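Local coordinates for sulfur oxidation protein soxB (Thermus thermophilus, PDB 2WDD) that probably hydrolyses the sulfur-sulfur bond of cysteine S-thiosulfonate in the Sox sulfur oxidation pathway, using a site with two manganese ions, at residues 161-166 with 217-222; 34-39 with 130-135. All blocks are in the same frame, centred on the assembly; numbering follows the deposited sequence.

How the interactions relate
Both contacts are built from loops that meet at the dimanganese centre, where the manganese ions MN (chain G) and MN (chain H) lie 3.4 Å apart and share water 1. Interaction 2 supplies Asp36, His38 and Asp132, interaction 1 supplies His163; His288 joins manganese (chain G), His263 and His286 join manganese (chain H). The contact centres are about 11 Å apart. Asp132 OD2 reaches both ions while Asp132 OD1 probably accepts from Trp164 N at 2.7 Å, a second-shell tie from segment 161-166; Glu165 OE2, 2.7 Å from Thr133 N, probably adds another. A sulfate ion, probably from the crystallisation liquor though it may mark the pocket, lies about 3 Å (nearest atoms) from the side chains of His163 and His38.

Interaction 1: 161-166 with 217-222. With MN (manganese (II) ion), chain H.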
loop_
_atom_site.group_PDB
_atom_site.type_symbol
_atom_site.label_atom_id
_atom_site.label_comp_id
_atom_site.label_asym_id
_atom_site.label_seq_id
_atom_site.Cartn_x
_atom_site.Cartn_y
_atom_site.Cartn_z
ATOM N N VAL A 161 13.217 -3.876 0.111
ATOM C CA VAL A 161 12.727 -4.855 1.063
ATOM C C VAL A 161 11.451 -5.446 0.445
ATOM O O VAL A 161 11.152 -5.175 -0.730
ATOM C CB VAL A 161 12.549 -4.313 2.486
ATOM C CG1 VAL A 161 13.913 -3.894 3.051
ATOM C CG2 VAL A 161 11.561 -3.152 2.533
ATOM N N SER A 162 10.709 -6.248 1.203
ATOM C CA SER A 162 9.589 -6.935 0.571
ATOM C C SER A 162 8.343 -7.217 1.391
ATOM O O SER A 162 8.345 -7.175 2.612
ATOM C CB SER A 162 10.106 -8.284 0.065
ATOM O OG SER A 162 10.314 -9.165 1.166
ATOM N N HIS A 163 7.290 -7.561 0.654
ATOM C CA HIS A 163 6.028 -8.021 1.201
ATOM C C HIS A 163 5.270 -8.789 0.111
ATOM O O HIS A 163 5.408 -10.022 0.012
ATOM C CB HIS A 163 5.178 -6.906 1.801
ATOM C CG HIS A 163 3.782 -7.340 2.140
ATOM N ND1 HIS A 163 2.760 -6.445 2.365
ATOM C CD2 HIS A 163 3.229 -8.575 2.239
ATOM C CE1 HIS A 163 1.639 -7.107 2.602
ATOM N NE2 HIS A 163 1.895 -8.403 2.524
ATOM N N TRP A 164 4.526 -8.075 -0.741
ATOM C CA TRP A 164 3.740 -8.744 -1.792
ATOM C C TRP A 164 4.575 -9.471 -2.829
ATOM O O TRP A 164 4.061 -10.306 -3.563
ATOM C CB TRP A 164 2.762 -7.780 -2.475
ATOM C CG TRP A 164 1.497 -7.582 -1.687
ATOM C CD1 TRP A 164 1.290 -6.693 -0.667
ATOM C CD2 TRP A 164 0.252 -8.240 -1.904
ATOM N NE1 TRP A 164 -0.002 -6.794 -0.201
ATOM C CE2 TRP A 164 -0.661 -7.740 -0.951
ATOM C CE3 TRP A 164 -0.171 -9.239 -2.790
ATOM C CZ2 TRP A 164 -1.969 -8.218 -0.849
ATOM C CZ3 TRP A 164 -1.478 -9.698 -2.690
ATOM C CH2 TRP A 164 -2.353 -9.190 -1.728
ATOM N N GLU A 165 5.866 -9.161 -2.881
ATOM C CA GLU A 165 6.783 -9.832 -3.792
ATOM C C GLU A 165 6.632 -11.345 -3.650
ATOM O O GLU A 165 6.681 -12.093 -4.638
ATOM C CB GLU A 165 8.214 -9.472 -3.380
ATOM C CG GLU A 165 8.725 -8.149 -3.948
ATOM C CD GLU A 165 8.026 -6.902 -3.403
ATOM O OE1 GLU A 165 7.587 -6.905 -2.229
ATOM O OE2 GLU A 165 8.009 -5.899 -4.152
ATOM N N TRP A 166 6.462 -11.794 -2.413
ATOM C CA TRP A 166 6.371 -13.223 -2.152
ATOM C C TRP A 166 5.161 -13.928 -2.737
ATOM O O TRP A 166 5.119 -15.158 -2.733
ATOM C CB TRP A 166 6.513 -13.507 -0.666
ATOM C CG TRP A 166 7.870 -13.082 -0.184
ATOM C CD1 TRP A 166 8.193 -11.888 0.391
ATOM C CD2 TRP A 166 9.107 -13.779 -0.387
ATOM N NE1 TRP A 166 9.555 -11.805 0.584
ATOM C CE2 TRP A 166 10.138 -12.956 0.120
ATOM C CE3 TRP A 166 9.444 -15.024 -0.932
ATOM C CZ2 TRP A 166 11.478 -13.350 0.129
ATOM C CZ3 TRP A 166 10.780 -15.398 -0.952
ATOM C CH2 TRP A 166 11.778 -14.569 -0.413
ATOM N N ALA A 217 13.884 -4.506 6.704
ATOM C CA ALA A 217 12.882 -5.327 7.383
ATOM C C ALA A 217 11.721 -5.586 6.437
ATOM O O ALA A 217 11.136 -4.650 5.898
ATOM C CB ALA A 217 12.383 -4.664 8.653
ATOM N N SER A 218 11.443 -6.862 6.183
ATOM C CA SER A 218 10.300 -7.236 5.351
ATOM C C SER A 218 9.058 -7.440 6.229
ATOM O O SER A 218 9.149 -7.584 7.448
ATOM C CB SER A 218 10.607 -8.501 4.554
ATOM O OG SER A 218 11.448 -8.193 3.460
ATOM N N TYR A 219 7.886 -7.453 5.604
ATOM C CA TYR A 219 6.633 -7.580 6.348
ATOM C C TYR A 219 6.629 -8.849 7.189
ATOM O O TYR A 219 6.836 -9.939 6.662
ATOM C CB TYR A 219 5.468 -7.618 5.363
ATOM C CG TYR A 219 4.103 -7.539 6.008
ATOM C CD1 TYR A 219 3.778 -6.510 6.882
ATOM C CD2 TYR A 219 3.117 -8.459 5.683
ATOM C CE1 TYR A 219 2.522 -6.426 7.461
ATOM C CE2 TYR A 219 1.849 -8.376 6.249
ATOM C CZ TYR A 219 1.555 -7.357 7.118
ATOM O OH TYR A 219 0.285 -7.275 7.668
ATOM N N PRO A 220 6.359 -8.729 8.498
ATOM C CA PRO A 220 6.417 -9.917 9.371
ATOM C C PRO A 220 5.234 -10.872 9.283
ATOM O O PRO A 220 5.299 -11.992 9.809
ATOM C CB PRO A 220 6.492 -9.322 10.782
ATOM C CG PRO A 220 5.952 -7.933 10.651
ATOM C CD PRO A 220 6.310 -7.470 9.271
ATOM N N TYR A 221 4.156 -10.442 8.636
ATOM C CA TYR A 221 2.945 -11.249 8.598
ATOM C C TYR A 221 2.618 -11.882 7.254
ATOM O O TYR A 221 1.461 -12.195 6.962
ATOM C CB TYR A 221 1.770 -10.441 9.146
ATOM C CG TYR A 221 2.084 -9.805 10.480
ATOM C CD1 TYR A 221 2.352 -10.587 11.598
ATOM C CD2 TYR A 221 2.160 -8.426 10.616
ATOM C CE1 TYR A 221 2.657 -10.008 12.823
ATOM C CE2 TYR A 221 2.444 -7.838 11.842
ATOM C CZ TYR A 221 2.692 -8.637 12.939
ATOM O OH TYR A 221 3.000 -8.061 14.153
ATOM N N VAL A 222 3.642 -12.108 6.446
ATOM C CA VAL A 222 3.439 -12.722 5.141
ATOM C C VAL A 222 2.733 -14.076 5.222
ATOM O O VAL A 222 1.903 -14.402 4.371
ATOM C CB VAL A 222 4.776 -12.828 4.363
ATOM C CG1 VAL A 222 4.565 -13.477 3.004
ATOM C CG2 VAL A 222 5.424 -11.449 4.203
HETATM MN MN MN H . 2.656 -4.217 2.224
HETATM O O HOH W 1 1.252 -2.697 1.789
#
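Because CG is anti to the backbone N in both His163 (chi1 170°) and Tyr219 (chi1 -171°), the two side chains run side by side and point the same way. Tyr219 CD2 thereby comes over the centre of one imidazole face, 3.4 Å from His163 NE2. The ring planes are inclined by 35°, with centroids 4.2 Å apart. Trp164 CD1 lies against the opposite imidazole face, nearer its rim, and Val222 CG2 approaches His163 CD2 at 4.1 Å.

Behind the rings the backbones are tied by a nearly straight bond from Tyr219 N to Ser162 O, 3.0 Å long. Next to it Ser162 OG and Ser218 OG share a hydrogen bond of 2.7 Å. Ser162 OG also accepts from Trp166 NE1 at 2.8 Å, lying close to the indole plane, while Ser218 OG continues to Ser186. These buried hydroxyls therefore form a small polar chain. Glu165 OE1 takes the backbone N of His163 at 3.0 Å, fixing the loop just where the ligand emerges.

His163 ND1 binds manganese (chain H) at 2.2 Å, in a sphere completed by Asp132, His263, His286 and water 1. With ND1 given to manganese, NE2 is probably left as the donor in its hydrogen bond with His226, and with both faces covered the ring is likely to have little freedom to turn.

Interaction 2: 34-39 with 130-135; sequences FSDLHG and GGDTWT. With MN (manganese (II) ion), chain G; MN (manganese (II) ion), chain H.
Phe34 O accepts a hydrogen bond from Gly130 N at 2.9 Å, just where the parallel strands 29-34 and 124-129 run out. Ser35 OG rests 3.2 Å from Gly130 CA, so close that a beta carbon on Gly130 would clash with it, and donates to Asp36 OD2 at 2.8 Å from above the carboxylate plane. With an alanine here the hydroxyl is gone, and the OD2 side of the carboxylate would probably be less firmly fixed, though OD1 keeps its metal. Asp36 N donates to Gly131 O at 2.8 Å, and Asp36 OD1 binds manganese (chain G) at 2.1 Å. Asp36 and His38 form the D-X-H signature, and Gly131 and Asp132 the G-D signature, of the calcineurin-like metallophosphoesterase fold, consistent with the 5'-nucleotidase family. Leu37 N donates to water 2, which donates to Thr133 OG1, also bonded to Asp129. His38 N bonds to Asp132 O; with CG anti to the carbonyl carbon (chi1 -76°), the His38 ring turns back and NE2 reaches the same ion. Asp132 CB makes a CH-pi contact over one face of this ring; Asp132 OD2 bridges both ions, while OD1 takes Trp164 N. His38 ND1 is held by Asn136, and Gly39 N adds a weak bond to Thr133 O.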
loop_
_atom_site.group_PDB
_atom_site.type_symbol
_atom_site.label_atom_id
_atom_site.label_comp_id
_atom_site.label_asym_id
_atom_site.label_seq_id
_atom_site.Cartn_x
_atom_site.Cartn_y
_atom_site.Cartn_z
ATOM N N PHE A 34 10.984 5.655 -2.169
ATOM C CA PHE A 34 9.601 5.440 -2.583
ATOM C C PHE A 34 9.252 4.033 -2.123
ATOM O O PHE A 34 10.140 3.222 -1.863
ATOM C CB PHE A 34 9.406 5.602 -4.091
ATOM C CG PHE A 34 10.122 4.568 -4.911
ATOM C CD1 PHE A 34 9.462 3.431 -5.363
ATOM C CD2 PHE A 34 11.467 4.725 -5.216
ATOM C CE1 PHE A 34 10.135 2.472 -6.122
ATOM C CE2 PHE A 34 12.149 3.759 -5.954
ATOM C CZ PHE A 34 11.471 2.641 -6.427
ATOM N N SER A 35 7.967 3.748 -1.977
ATOM C CA SER A 35 7.565 2.433 -1.507
ATOM C C SER A 35 6.175 2.136 -2.030
ATOM O O SER A 35 5.434 3.039 -2.449
ATOM C CB SER A 35 7.548 2.403 0.026
ATOM O OG SER A 35 7.365 1.090 0.537
ATOM N N ASP A 36 5.826 0.862 -2.005
ATOM C CA ASP A 36 4.478 0.459 -2.359
ATOM C C ASP A 36 3.993 0.904 -3.735
ATOM O O ASP A 36 2.812 1.222 -3.926
ATOM C CB ASP A 36 3.509 0.887 -1.253
ATOM C CG ASP A 36 3.814 0.189 0.072
ATOM O OD1 ASP A 36 3.338 -0.939 0.293
ATOM O OD2 ASP A 36 4.637 0.718 0.842
ATOM N N LEU A 37 4.899 0.860 -4.709
ATOM C CA LEU A 37 4.550 1.191 -6.092
ATOM C C LEU A 37 3.464 0.251 -6.625
ATOM O O LEU A 37 2.669 0.646 -7.472
ATOM C CB LEU A 37 5.794 1.081 -6.969
ATOM C CG LEU A 37 5.673 1.420 -8.455
ATOM C CD1 LEU A 37 5.229 2.850 -8.682
ATOM C CD2 LEU A 37 6.991 1.170 -9.153
ATOM N N HIS A 38 3.487 -0.998 -6.173
ATOM C CA HIS A 38 2.505 -1.983 -6.604
ATOM C C HIS A 38 2.400 -2.043 -8.129
ATOM O O HIS A 38 1.311 -2.020 -8.718
ATOM C CB HIS A 38 1.164 -1.751 -5.927
ATOM C CG HIS A 38 1.132 -2.195 -4.494
ATOM N ND1 HIS A 38 0.995 -3.519 -4.120
ATOM C CD2 HIS A 38 1.244 -1.489 -3.341
ATOM C CE1 HIS A 38 0.967 -3.602 -2.803
ATOM N NE2 HIS A 38 1.142 -2.387 -2.307
ATOM N N GLY A 39 3.574 -2.121 -8.752
ATOM C CA GLY A 39 3.744 -2.274 -10.186
ATOM C C GLY A 39 3.084 -1.260 -11.099
ATOM O O GLY A 39 2.919 -1.514 -12.298
ATOM N N GLY A 130 10.944 0.711 -0.747
ATOM C CA GLY A 130 10.361 0.079 0.420
ATOM C C GLY A 130 9.566 -1.202 0.216
ATOM O O GLY A 130 9.019 -1.725 1.187
ATOM N N GLY A 131 9.526 -1.737 -1.002
ATOM C CA GLY A 131 8.830 -3.000 -1.231
ATOM C C GLY A 131 7.391 -2.840 -1.701
ATOM O O GLY A 131 6.881 -1.726 -1.810
ATOM N N ASP A 132 6.731 -3.966 -1.967
ATOM C CA ASP A 132 5.404 -3.980 -2.599
ATOM C C ASP A 132 5.572 -3.281 -3.931
ATOM O O ASP A 132 4.794 -2.404 -4.304
ATOM C CB ASP A 132 4.333 -3.290 -1.756
ATOM C CG ASP A 132 3.729 -4.219 -0.724
ATOM O OD1 ASP A 132 4.147 -5.393 -0.665
ATOM O OD2 ASP A 132 2.837 -3.783 0.024
ATOM N N THR A 133 6.630 -3.664 -4.637
ATOM C CA THR A 133 6.973 -3.047 -5.898
ATOM C C THR A 133 6.610 -3.918 -7.096
ATOM O O THR A 133 6.103 -3.425 -8.098
ATOM C CB THR A 133 8.494 -2.773 -5.938
ATOM O OG1 THR A 133 8.884 -2.083 -4.746
ATOM C CG2 THR A 133 8.878 -1.956 -7.176
ATOM N N TRP A 134 6.963 -5.193 -7.006
ATOM C CA TRP A 134 6.892 -6.099 -8.148
ATOM C C TRP A 134 5.546 -6.582 -8.623
ATOM O O TRP A 134 5.449 -7.162 -9.716
ATOM C CB TRP A 134 7.727 -7.351 -7.868
ATOM C CG TRP A 134 9.196 -7.119 -7.654
ATOM C CD1 TRP A 134 9.910 -5.969 -7.893
ATOM C CD2 TRP A 134 10.145 -8.108 -7.259
ATOM N NE1 TRP A 134 11.245 -6.180 -7.626
ATOM C CE2 TRP A 134 11.416 -7.487 -7.239
ATOM C CE3 TRP A 134 10.040 -9.443 -6.861
ATOM C CZ2 TRP A 134 12.565 -8.162 -6.828
ATOM C CZ3 TRP A 134 11.184 -10.120 -6.474
ATOM C CH2 TRP A 134 12.433 -9.476 -6.467
ATOM N N THR A 135 4.538 -6.430 -7.772
ATOM C CA THR A 135 3.241 -7.034 -8.009
ATOM C C THR A 135 2.091 -6.072 -8.199
ATOM O O THR A 135 2.230 -4.856 -8.013
ATOM C CB THR A 135 2.928 -7.969 -6.815
ATOM O OG1 THR A 135 3.066 -7.229 -5.588
ATOM C CG2 THR A 135 3.914 -9.138 -6.783
HETATM MN MN MN G . 1.573 -1.987 -0.140
HETATM MN MN MN H . 2.656 -4.217 2.224
HETATM O O HOH W 2 7.768 0.321 -4.373
HETATM O O HOH W 1 1.252 -2.697 1.789
#